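Local coordinates for protein type II restriction enzyme MspI (Moraxella sp., PDB 1SA3) that recognizes the double-stranded DNA sequence 5'-CCGG-3' and cleaves it after the first cytosine, leaving 5'-phosphate ends, at residues G141-K153 with F163-L175. Numbering follows the deposited sequence.
Sequences GISDGELKELIRK and FTPVQKQRLTELL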
ATOM      1  N   GLY E 141      -1.928  19.172  -6.679  1.00 23.92           N
ATOM      2  CA  GLY E 141      -2.329  20.295  -7.509  1.00 27.54           C
ATOM      3  C   GLY E 141      -3.091  21.377  -6.759  1.00 28.80           C
ATOM      4  O   GLY E 141      -3.882  22.112  -7.354  1.00 29.55           O
ATOM      5  N   ILE E 142      -2.852  21.478  -5.454  1.00 27.04           N
ATOM      6  CA  ILE E 142      -3.519  22.472  -4.614  1.00 25.20           C
ATOM      7  C   ILE E 142      -2.601  23.684  -4.426  1.00 25.06           C
ATOM      8  O   ILE E 142      -1.456  23.547  -3.997  1.00 24.77           O
ATOM      9  CB  ILE E 142      -3.874  21.868  -3.234  1.00 24.89           C
ATOM     10  CG1 ILE E 142      -4.766  20.640  -3.430  1.00 26.52           C
ATOM     11  CG2 ILE E 142      -4.584  22.899  -2.368  1.00 27.44           C
ATOM     12  CD1 ILE E 142      -4.905  19.753  -2.197  1.00 24.14           C
ATOM     13  N   SER E 143      -3.101  24.870  -4.758  1.00 23.06           N
ATOM     14  CA  SER E 143      -2.300  26.083  -4.624  1.00 26.22           C
ATOM     15  C   SER E 143      -2.599  26.790  -3.305  1.00 24.88           C
ATOM     16  O   SER E 143      -3.420  26.324  -2.510  1.00 24.79           O
ATOM     17  CB  SER E 143      -2.586  27.031  -5.795  1.00 27.97           C
ATOM     18  OG  SER E 143      -3.965  27.332  -5.852  1.00 29.67           O
ATOM     19  N   ASP E 144      -1.929  27.913  -3.069  1.00 23.90           N
ATOM     20  CA  ASP E 144      -2.157  28.670  -1.846  1.00 26.89           C
ATOM     21  C   ASP E 144      -3.642  29.002  -1.728  1.00 27.89           C
ATOM     22  O   ASP E 144      -4.333  29.172  -2.731  1.00 28.28           O
ATOM     23  CB  ASP E 144      -1.326  29.962  -1.841  1.00 27.64           C
ATOM     24  CG  ASP E 144       0.169  29.700  -1.705  1.00 31.75           C
ATOM     25  OD1 ASP E 144       0.547  28.581  -1.287  1.00 32.18           O
ATOM     26  OD2 ASP E 144       0.970  30.613  -2.001  1.00 29.25           O
ATOM     27  N   GLY E 145      -4.139  29.081  -0.500  1.00 29.07           N
ATOM     28  CA  GLY E 145      -5.542  29.391  -0.319  1.00 25.34           C
ATOM     29  C   GLY E 145      -6.137  28.769   0.925  1.00 25.31           C
ATOM     30  O   GLY E 145      -5.423  28.238   1.776  1.00 24.90           O
ATOM     31  N   GLU E 146      -7.460  28.836   1.025  1.00 21.74           N
ATOM     32  CA  GLU E 146      -8.180  28.295   2.169  1.00 25.15           C
ATOM     33  C   GLU E 146      -7.983  26.790   2.325  1.00 25.23           C
ATOM     34  O   GLU E 146      -7.827  26.294   3.441  1.00 21.94           O
ATOM     35  CB  GLU E 146      -9.670  28.618   2.042  1.00 26.01           C
ATOM     36  CG  GLU E 146     -10.539  28.014   3.130  1.00 32.53           C
ATOM     37  CD  GLU E 146     -11.981  28.474   3.047  1.00 37.70           C
ATOM     38  OE1 GLU E 146     -12.575  28.399   1.951  1.00 43.48           O
ATOM     39  OE2 GLU E 146     -12.526  28.908   4.082  1.00 46.55           O
ATOM     40  N   LEU E 147      -7.989  26.067   1.210  1.00 24.22           N
ATOM     41  CA  LEU E 147      -7.813  24.621   1.253  1.00 24.81           C
ATOM     42  C   LEU E 147      -6.440  24.298   1.827  1.00 21.83           C
ATOM     43  O   LEU E 147      -6.334  23.534   2.784  1.00 24.73           O
ATOM     44  CB  LEU E 147      -7.951  24.013  -0.147  1.00 24.89           C
ATOM     45  CG  LEU E 147      -7.730  22.493  -0.252  1.00 24.25           C
ATOM     46  CD1 LEU E 147      -8.512  21.765   0.834  1.00 19.47           C
ATOM     47  CD2 LEU E 147      -8.164  22.018  -1.630  1.00 24.80           C
ATOM     48  N   LYS E 148      -5.389  24.882   1.261  1.00 22.14           N
ATOM     49  CA  LYS E 148      -4.049  24.609   1.770  1.00 22.60           C
ATOM     50  C   LYS E 148      -3.925  24.938   3.259  1.00 21.91           C
ATOM     51  O   LYS E 148      -3.340  24.172   4.020  1.00 20.97           O
ATOM     52  CB  LYS E 148      -2.982  25.389   0.994  1.00 20.21           C
ATOM     53  CG  LYS E 148      -1.574  25.246   1.598  1.00 16.20           C
ATOM     54  CD  LYS E 148      -0.497  25.967   0.800  1.00 18.68           C
ATOM     55  CE  LYS E 148      -0.328  25.363  -0.591  1.00 17.40           C
ATOM     56  NZ  LYS E 148       0.818  25.966  -1.325  1.00 15.83           N
ATOM     57  N   GLU E 149      -4.474  26.073   3.679  1.00 20.10           N
ATOM     58  CA  GLU E 149      -4.388  26.461   5.082  1.00 18.29           C
ATOM     59  C   GLU E 149      -5.147  25.552   6.044  1.00 17.29           C
ATOM     60  O   GLU E 149      -4.702  25.354   7.172  1.00 19.53           O
ATOM     61  CB  GLU E 149      -4.842  27.911   5.269  1.00 20.43           C
ATOM     62  CG  GLU E 149      -3.909  28.919   4.621  1.00 20.12           C
ATOM     63  CD  GLU E 149      -2.449  28.699   4.986  1.00 23.89           C
ATOM     64  OE1 GLU E 149      -2.153  28.510   6.184  1.00 22.34           O
ATOM     65  OE2 GLU E 149      -1.589  28.728   4.081  1.00 22.25           O
ATOM     66  N   LEU E 150      -6.280  24.998   5.620  1.00 14.19           N
ATOM     67  CA  LEU E 150      -7.033  24.106   6.498  1.00 16.46           C
ATOM     68  C   LEU E 150      -6.222  22.818   6.652  1.00 16.64           C
ATOM     69  O   LEU E 150      -6.146  22.235   7.740  1.00 17.52           O
ATOM     70  CB  LEU E 150      -8.422  23.818   5.914  1.00 19.70           C
ATOM     71  CG  LEU E 150      -9.416  24.992   5.999  1.00 22.26           C
ATOM     72  CD1 LEU E 150     -10.649  24.710   5.147  1.00 23.23           C
ATOM     73  CD2 LEU E 150      -9.814  25.221   7.451  1.00 23.79           C
ATOM     74  N   ILE E 151      -5.601  22.382   5.560  1.00 16.31           N
ATOM     75  CA  ILE E 151      -4.770  21.190   5.630  1.00 18.44           C
ATOM     76  C   ILE E 151      -3.586  21.499   6.549  1.00 19.64           C
ATOM     77  O   ILE E 151      -3.219  20.683   7.398  1.00 20.33           O
ATOM     78  CB  ILE E 151      -4.250  20.766   4.240  1.00 17.47           C
ATOM     79  CG1 ILE E 151      -5.432  20.364   3.353  1.00 17.55           C
ATOM     80  CG2 ILE E 151      -3.265  19.593   4.390  1.00 15.61           C
ATOM     81  CD1 ILE E 151      -5.065  20.089   1.893  1.00 20.66           C
ATOM     82  N   ARG E 152      -2.993  22.682   6.388  1.00 20.55           N
ATOM     83  CA  ARG E 152      -1.856  23.070   7.218  1.00 18.42           C
ATOM     84  C   ARG E 152      -2.256  23.145   8.688  1.00 17.79           C
ATOM     85  O   ARG E 152      -1.457  22.828   9.564  1.00 19.07           O
ATOM     86  CB  ARG E 152      -1.290  24.430   6.786  1.00 17.41           C
ATOM     87  CG  ARG E 152       0.080  24.747   7.388  1.00 18.89           C
ATOM     88  CD  ARG E 152       0.411  26.239   7.356  1.00 18.55           C
ATOM     89  NE  ARG E 152       0.317  26.821   6.021  1.00 19.92           N
ATOM     90  CZ  ARG E 152       1.123  26.531   5.001  1.00 21.93           C
ATOM     91  NH1 ARG E 152       2.105  25.655   5.141  1.00 21.56           N
ATOM     92  NH2 ARG E 152       0.947  27.133   3.832  1.00 21.59           N
ATOM     93  N   LYS E 153      -3.484  23.584   8.958  1.00 18.38           N
ATOM     94  CA  LYS E 153      -3.961  23.682  10.332  1.00 17.88           C
ATOM     95  C   LYS E 153      -3.973  22.290  10.947  1.00 19.09           C
ATOM     96  O   LYS E 153      -3.596  22.109  12.104  1.00 16.12           O
ATOM     97  CB  LYS E 153      -5.374  24.264  10.390  1.00 18.27           C
ATOM     98  CG  LYS E 153      -5.942  24.319  11.808  1.00 22.26           C
ATOM     99  CD  LYS E 153      -7.341  24.924  11.849  1.00 22.01           C
ATOM    100  CE  LYS E 153      -7.909  24.939  13.267  1.00 26.22           C
ATOM    101  NZ  LYS E 153      -7.010  25.652  14.231  1.00 26.12           N
ATOM    102  N   PHE E 163     -10.590  22.223  14.968  1.00 23.78           N
ATOM    103  CA  PHE E 163     -11.466  22.707  13.900  1.00 27.22           C
ATOM    104  C   PHE E 163     -12.872  22.869  14.462  1.00 29.24           C
ATOM    105  O   PHE E 163     -13.290  22.118  15.342  1.00 28.28           O
ATOM    106  CB  PHE E 163     -11.583  21.690  12.757  1.00 25.57           C
ATOM    107  CG  PHE E 163     -10.442  21.704  11.783  1.00 25.53           C
ATOM    108  CD1 PHE E 163      -9.129  21.539  12.213  1.00 20.81           C
ATOM    109  CD2 PHE E 163     -10.693  21.818  10.416  1.00 24.01           C
ATOM    110  CE1 PHE E 163      -8.080  21.481  11.291  1.00 22.31           C
ATOM    111  CE2 PHE E 163      -9.649  21.762   9.488  1.00 22.74           C
ATOM    112  CZ  PHE E 163      -8.343  21.593   9.927  1.00 21.42           C
ATOM    113  N   THR E 164     -13.608  23.842  13.941  1.00 30.02           N
ATOM    114  CA  THR E 164     -14.983  24.036  14.364  1.00 30.50           C
ATOM    115  C   THR E 164     -15.765  23.130  13.421  1.00 33.83           C
ATOM    116  O   THR E 164     -15.293  22.810  12.326  1.00 32.00           O
ATOM    117  CB  THR E 164     -15.454  25.483  14.147  1.00 30.39           C
ATOM    118  OG1 THR E 164     -15.309  25.823  12.762  1.00 32.26           O
ATOM    119  CG2 THR E 164     -14.643  26.444  14.994  1.00 28.49           C
ATOM    120  N   PRO E 165     -16.959  22.686  13.834  1.00 33.65           N
ATOM    121  CA  PRO E 165     -17.739  21.817  12.954  1.00 33.90           C
ATOM    122  C   PRO E 165     -17.813  22.394  11.545  1.00 35.11           C
ATOM    123  O   PRO E 165     -17.764  21.661  10.555  1.00 33.51           O
ATOM    124  CB  PRO E 165     -19.091  21.767  13.650  1.00 35.60           C
ATOM    125  CG  PRO E 165     -18.693  21.772  15.093  1.00 35.38           C
ATOM    126  CD  PRO E 165     -17.635  22.861  15.132  1.00 36.06           C
ATOM    127  N   VAL E 166     -17.917  23.715  11.468  1.00 36.27           N
ATOM    128  CA  VAL E 166     -17.982  24.410  10.192  1.00 36.07           C
ATOM    129  C   VAL E 166     -16.710  24.185   9.379  1.00 35.47           C
ATOM    130  O   VAL E 166     -16.775  23.788   8.214  1.00 34.68           O
ATOM    131  CB  VAL E 166     -18.183  25.932  10.398  1.00 37.01           C
ATOM    132  CG1 VAL E 166     -18.009  26.671   9.080  1.00 38.11           C
ATOM    133  CG2 VAL E 166     -19.568  26.197  10.964  1.00 39.59           C
ATOM    134  N   GLN E 167     -15.558  24.442   9.992  1.00 33.95           N
ATOM    135  CA  GLN E 167     -14.272  24.278   9.312  1.00 33.73           C
ATOM    136  C   GLN E 167     -14.065  22.865   8.767  1.00 32.77           C
ATOM    137  O   GLN E 167     -13.496  22.683   7.686  1.00 30.02           O
ATOM    138  CB  GLN E 167     -13.118  24.647  10.252  1.00 31.08           C
ATOM    139  CG  GLN E 167     -13.076  26.125  10.651  1.00 31.24           C
ATOM    140  CD  GLN E 167     -11.860  26.481  11.498  1.00 29.34           C
ATOM    141  OE1 GLN E 167     -11.600  25.857  12.528  1.00 29.72           O
ATOM    142  NE2 GLN E 167     -11.113  27.489  11.066  1.00 28.04           N
ATOM    143  N   LYS E 168     -14.529  21.869   9.518  1.00 33.86           N
ATOM    144  CA  LYS E 168     -14.401  20.477   9.101  1.00 34.30           C
ATOM    145  C   LYS E 168     -15.213  20.235   7.834  1.00 35.43           C
ATOM    146  O   LYS E 168     -14.741  19.596   6.888  1.00 31.23           O
ATOM    147  CB  LYS E 168     -14.884  19.541  10.209  1.00 32.78           C
ATOM    148  CG  LYS E 168     -14.072  19.615  11.487  1.00 32.20           C
ATOM    149  CD  LYS E 168     -14.585  18.612  12.504  1.00 34.39           C
ATOM    150  CE  LYS E 168     -13.881  18.763  13.840  1.00 32.55           C
ATOM    151  NZ  LYS E 168     -14.419  17.822  14.863  1.00 30.64           N
ATOM    152  N   GLN E 169     -16.441  20.749   7.823  1.00 35.71           N
ATOM    153  CA  GLN E 169     -17.319  20.608   6.669  1.00 37.85           C
ATOM    154  C   GLN E 169     -16.719  21.380   5.498  1.00 34.56           C
ATOM    155  O   GLN E 169     -16.803  20.947   4.352  1.00 38.04           O
ATOM    156  CB  GLN E 169     -18.718  21.157   6.987  1.00 39.49           C
ATOM    157  CG  GLN E 169     -19.417  20.455   8.146  1.00 42.26           C
ATOM    158  N   ARG E 170     -16.109  22.522   5.800  1.00 34.03           N
ATOM    159  CA  ARG E 170     -15.490  23.363   4.777  1.00 31.43           C
ATOM    160  C   ARG E 170     -14.295  22.680   4.111  1.00 32.22           C
ATOM    161  O   ARG E 170     -14.099  22.791   2.898  1.00 30.10           O
ATOM    162  CB  ARG E 170     -15.042  24.691   5.393  1.00 36.18           C
ATOM    163  CG  ARG E 170     -14.440  25.678   4.395  1.00 37.49           C
ATOM    164  CD  ARG E 170     -15.440  26.049   3.307  1.00 43.63           C
ATOM    165  NE  ARG E 170     -14.901  27.042   2.381  1.00 45.15           N
ATOM    166  CZ  ARG E 170     -15.526  27.458   1.283  1.00 48.27           C
ATOM    167  NH1 ARG E 170     -16.717  26.964   0.967  1.00 45.85           N
ATOM    168  NH2 ARG E 170     -14.962  28.371   0.500  1.00 48.15           N
ATOM    169  N   LEU E 171     -13.484  21.985   4.905  1.00 29.97           N
ATOM    170  CA  LEU E 171     -12.328  21.289   4.348  1.00 28.74           C
ATOM    171  C   LEU E 171     -12.841  20.203   3.412  1.00 26.22           C
ATOM    172  O   LEU E 171     -12.399  20.084   2.270  1.00 26.65           O
ATOM    173  CB  LEU E 171     -11.477  20.671   5.471  1.00 23.57           C
ATOM    174  CG  LEU E 171     -10.321  19.727   5.077  1.00 24.37           C
ATOM    175  CD1 LEU E 171      -9.481  20.339   3.979  1.00 16.94           C
ATOM    176  CD2 LEU E 171      -9.448  19.445   6.293  1.00 23.01           C
ATOM    177  N   THR E 172     -13.800  19.425   3.904  1.00 27.99           N
ATOM    178  CA  THR E 172     -14.388  18.337   3.137  1.00 28.34           C
ATOM    179  C   THR E 172     -14.922  18.843   1.806  1.00 29.17           C
ATOM    180  O   THR E 172     -14.754  18.205   0.765  1.00 25.01           O
ATOM    181  CB  THR E 172     -15.546  17.691   3.906  1.00 27.75           C
ATOM    182  OG1 THR E 172     -15.055  17.138   5.134  1.00 28.30           O
ATOM    183  CG2 THR E 172     -16.201  16.600   3.066  1.00 27.30           C
ATOM    184  N   GLU E 173     -15.574  19.999   1.861  1.00 30.88           N
ATOM    185  CA  GLU E 173     -16.157  20.628   0.687  1.00 28.81           C
ATOM    186  C   GLU E 173     -15.119  21.033  -0.351  1.00 28.65           C
ATOM    187  O   GLU E 173     -15.268  20.722  -1.534  1.00 25.47           O
ATOM    188  CB  GLU E 173     -16.969  21.856   1.117  1.00 32.11           C
ATOM    189  CG  GLU E 173     -17.519  22.680  -0.028  1.00 36.78           C
ATOM    190  CD  GLU E 173     -18.430  23.797   0.451  1.00 40.35           C
ATOM    191  OE1 GLU E 173     -18.021  24.543   1.366  1.00 41.55           O
ATOM    192  OE2 GLU E 173     -19.552  23.930  -0.088  1.00 42.00           O
ATOM    193  N   LEU E 174     -14.067  21.721   0.091  1.00 26.14           N
ATOM    194  CA  LEU E 174     -13.019  22.182  -0.814  1.00 25.01           C
ATOM    195  C   LEU E 174     -12.145  21.060  -1.371  1.00 24.41           C
ATOM    196  O   LEU E 174     -11.560  21.187  -2.442  1.00 21.54           O
ATOM    197  CB  LEU E 174     -12.124  23.208  -0.105  1.00 26.68           C
ATOM    198  CG  LEU E 174     -12.736  24.581   0.202  1.00 28.01           C
ATOM    199  CD1 LEU E 174     -11.720  25.456   0.924  1.00 25.25           C
ATOM    200  CD2 LEU E 174     -13.174  25.241  -1.107  1.00 27.61           C
ATOM    201  N   LEU E 175     -12.056  19.958  -0.645  1.00 25.43           N
ATOM    202  CA  LEU E 175     -11.216  18.849  -1.073  1.00 26.27           C
ATOM    203  C   LEU E 175     -11.911  17.962  -2.103  1.00 25.67           C
ATOM    204  O   LEU E 175     -11.256  17.324  -2.927  1.00 24.18           O
ATOM    205  CB  LEU E 175     -10.822  18.023   0.152  1.00 24.67           C
ATOM    206  CG  LEU E 175      -9.701  16.998   0.026  1.00 27.07           C
ATOM    207  CD1 LEU E 175      -8.415  17.665  -0.439  1.00 25.37           C
ATOM    208  CD2 LEU E 175      -9.501  16.339   1.392  1.00 30.56           C
TER
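Glu146 reaches across to Leu174 and Arg170. Its CB and CG both meet Leu174 CD1, CG at 3.6 Å from that methyl. With CG anti to the backbone N (chi1 176°) and the chain extended beyond it, the carboxylate arrives at the edge of the Arg170 guanidinium, CD lying near both Arg170 NE and Leu174 CD1. OE1 also touches Leu174 CD1 and alone takes both bonds: Arg170 NE lies 2.7 Å from Glu146 OE1, reaching it from above the carboxylate plane, whereas Arg170 NH2 meets the syn lone pair of Glu146 OE1. OE2 stands near Arg170 NE and CG. Since NE and NH2 converge on OE1, close to the guanidinium plane, the grip is side-on to one oxygen; the two flat groups, turned 65° apart, are not coplanar. Arg170 NH1 meanwhile binds Glu173 OE1, which extends the salt bridge into a three-residue network and probably restrains the guanidinium's rotation.

The apolar part of the contact is built mainly from leucines. Leu147 CD1 packs 3.6 Å from Leu171 CD1, the two side chains crossing at about a right angle, while Leu150 CD1 rests 3.9 Å from Leu171 CA, against the backbone of helix 165-175. At the far end Lys153 CD lies over one face of the Phe163 ring, 4.0 Å from its centroid, a CH-pi contact; Leu150 O faces the ring's edge, 3.2 Å from Phe163 CZ.

The axes of helices 146-153 and 165-175 approach to 9.7 Å at 127°, a strongly inclined crossing well away from antiparallel. Helix 133-140 touches Ile142 and Ile151, and Trp247 of strand 246-249 packs on Leu171 and Leu175, joining this peripheral helical pair to the small antiparallel sheet.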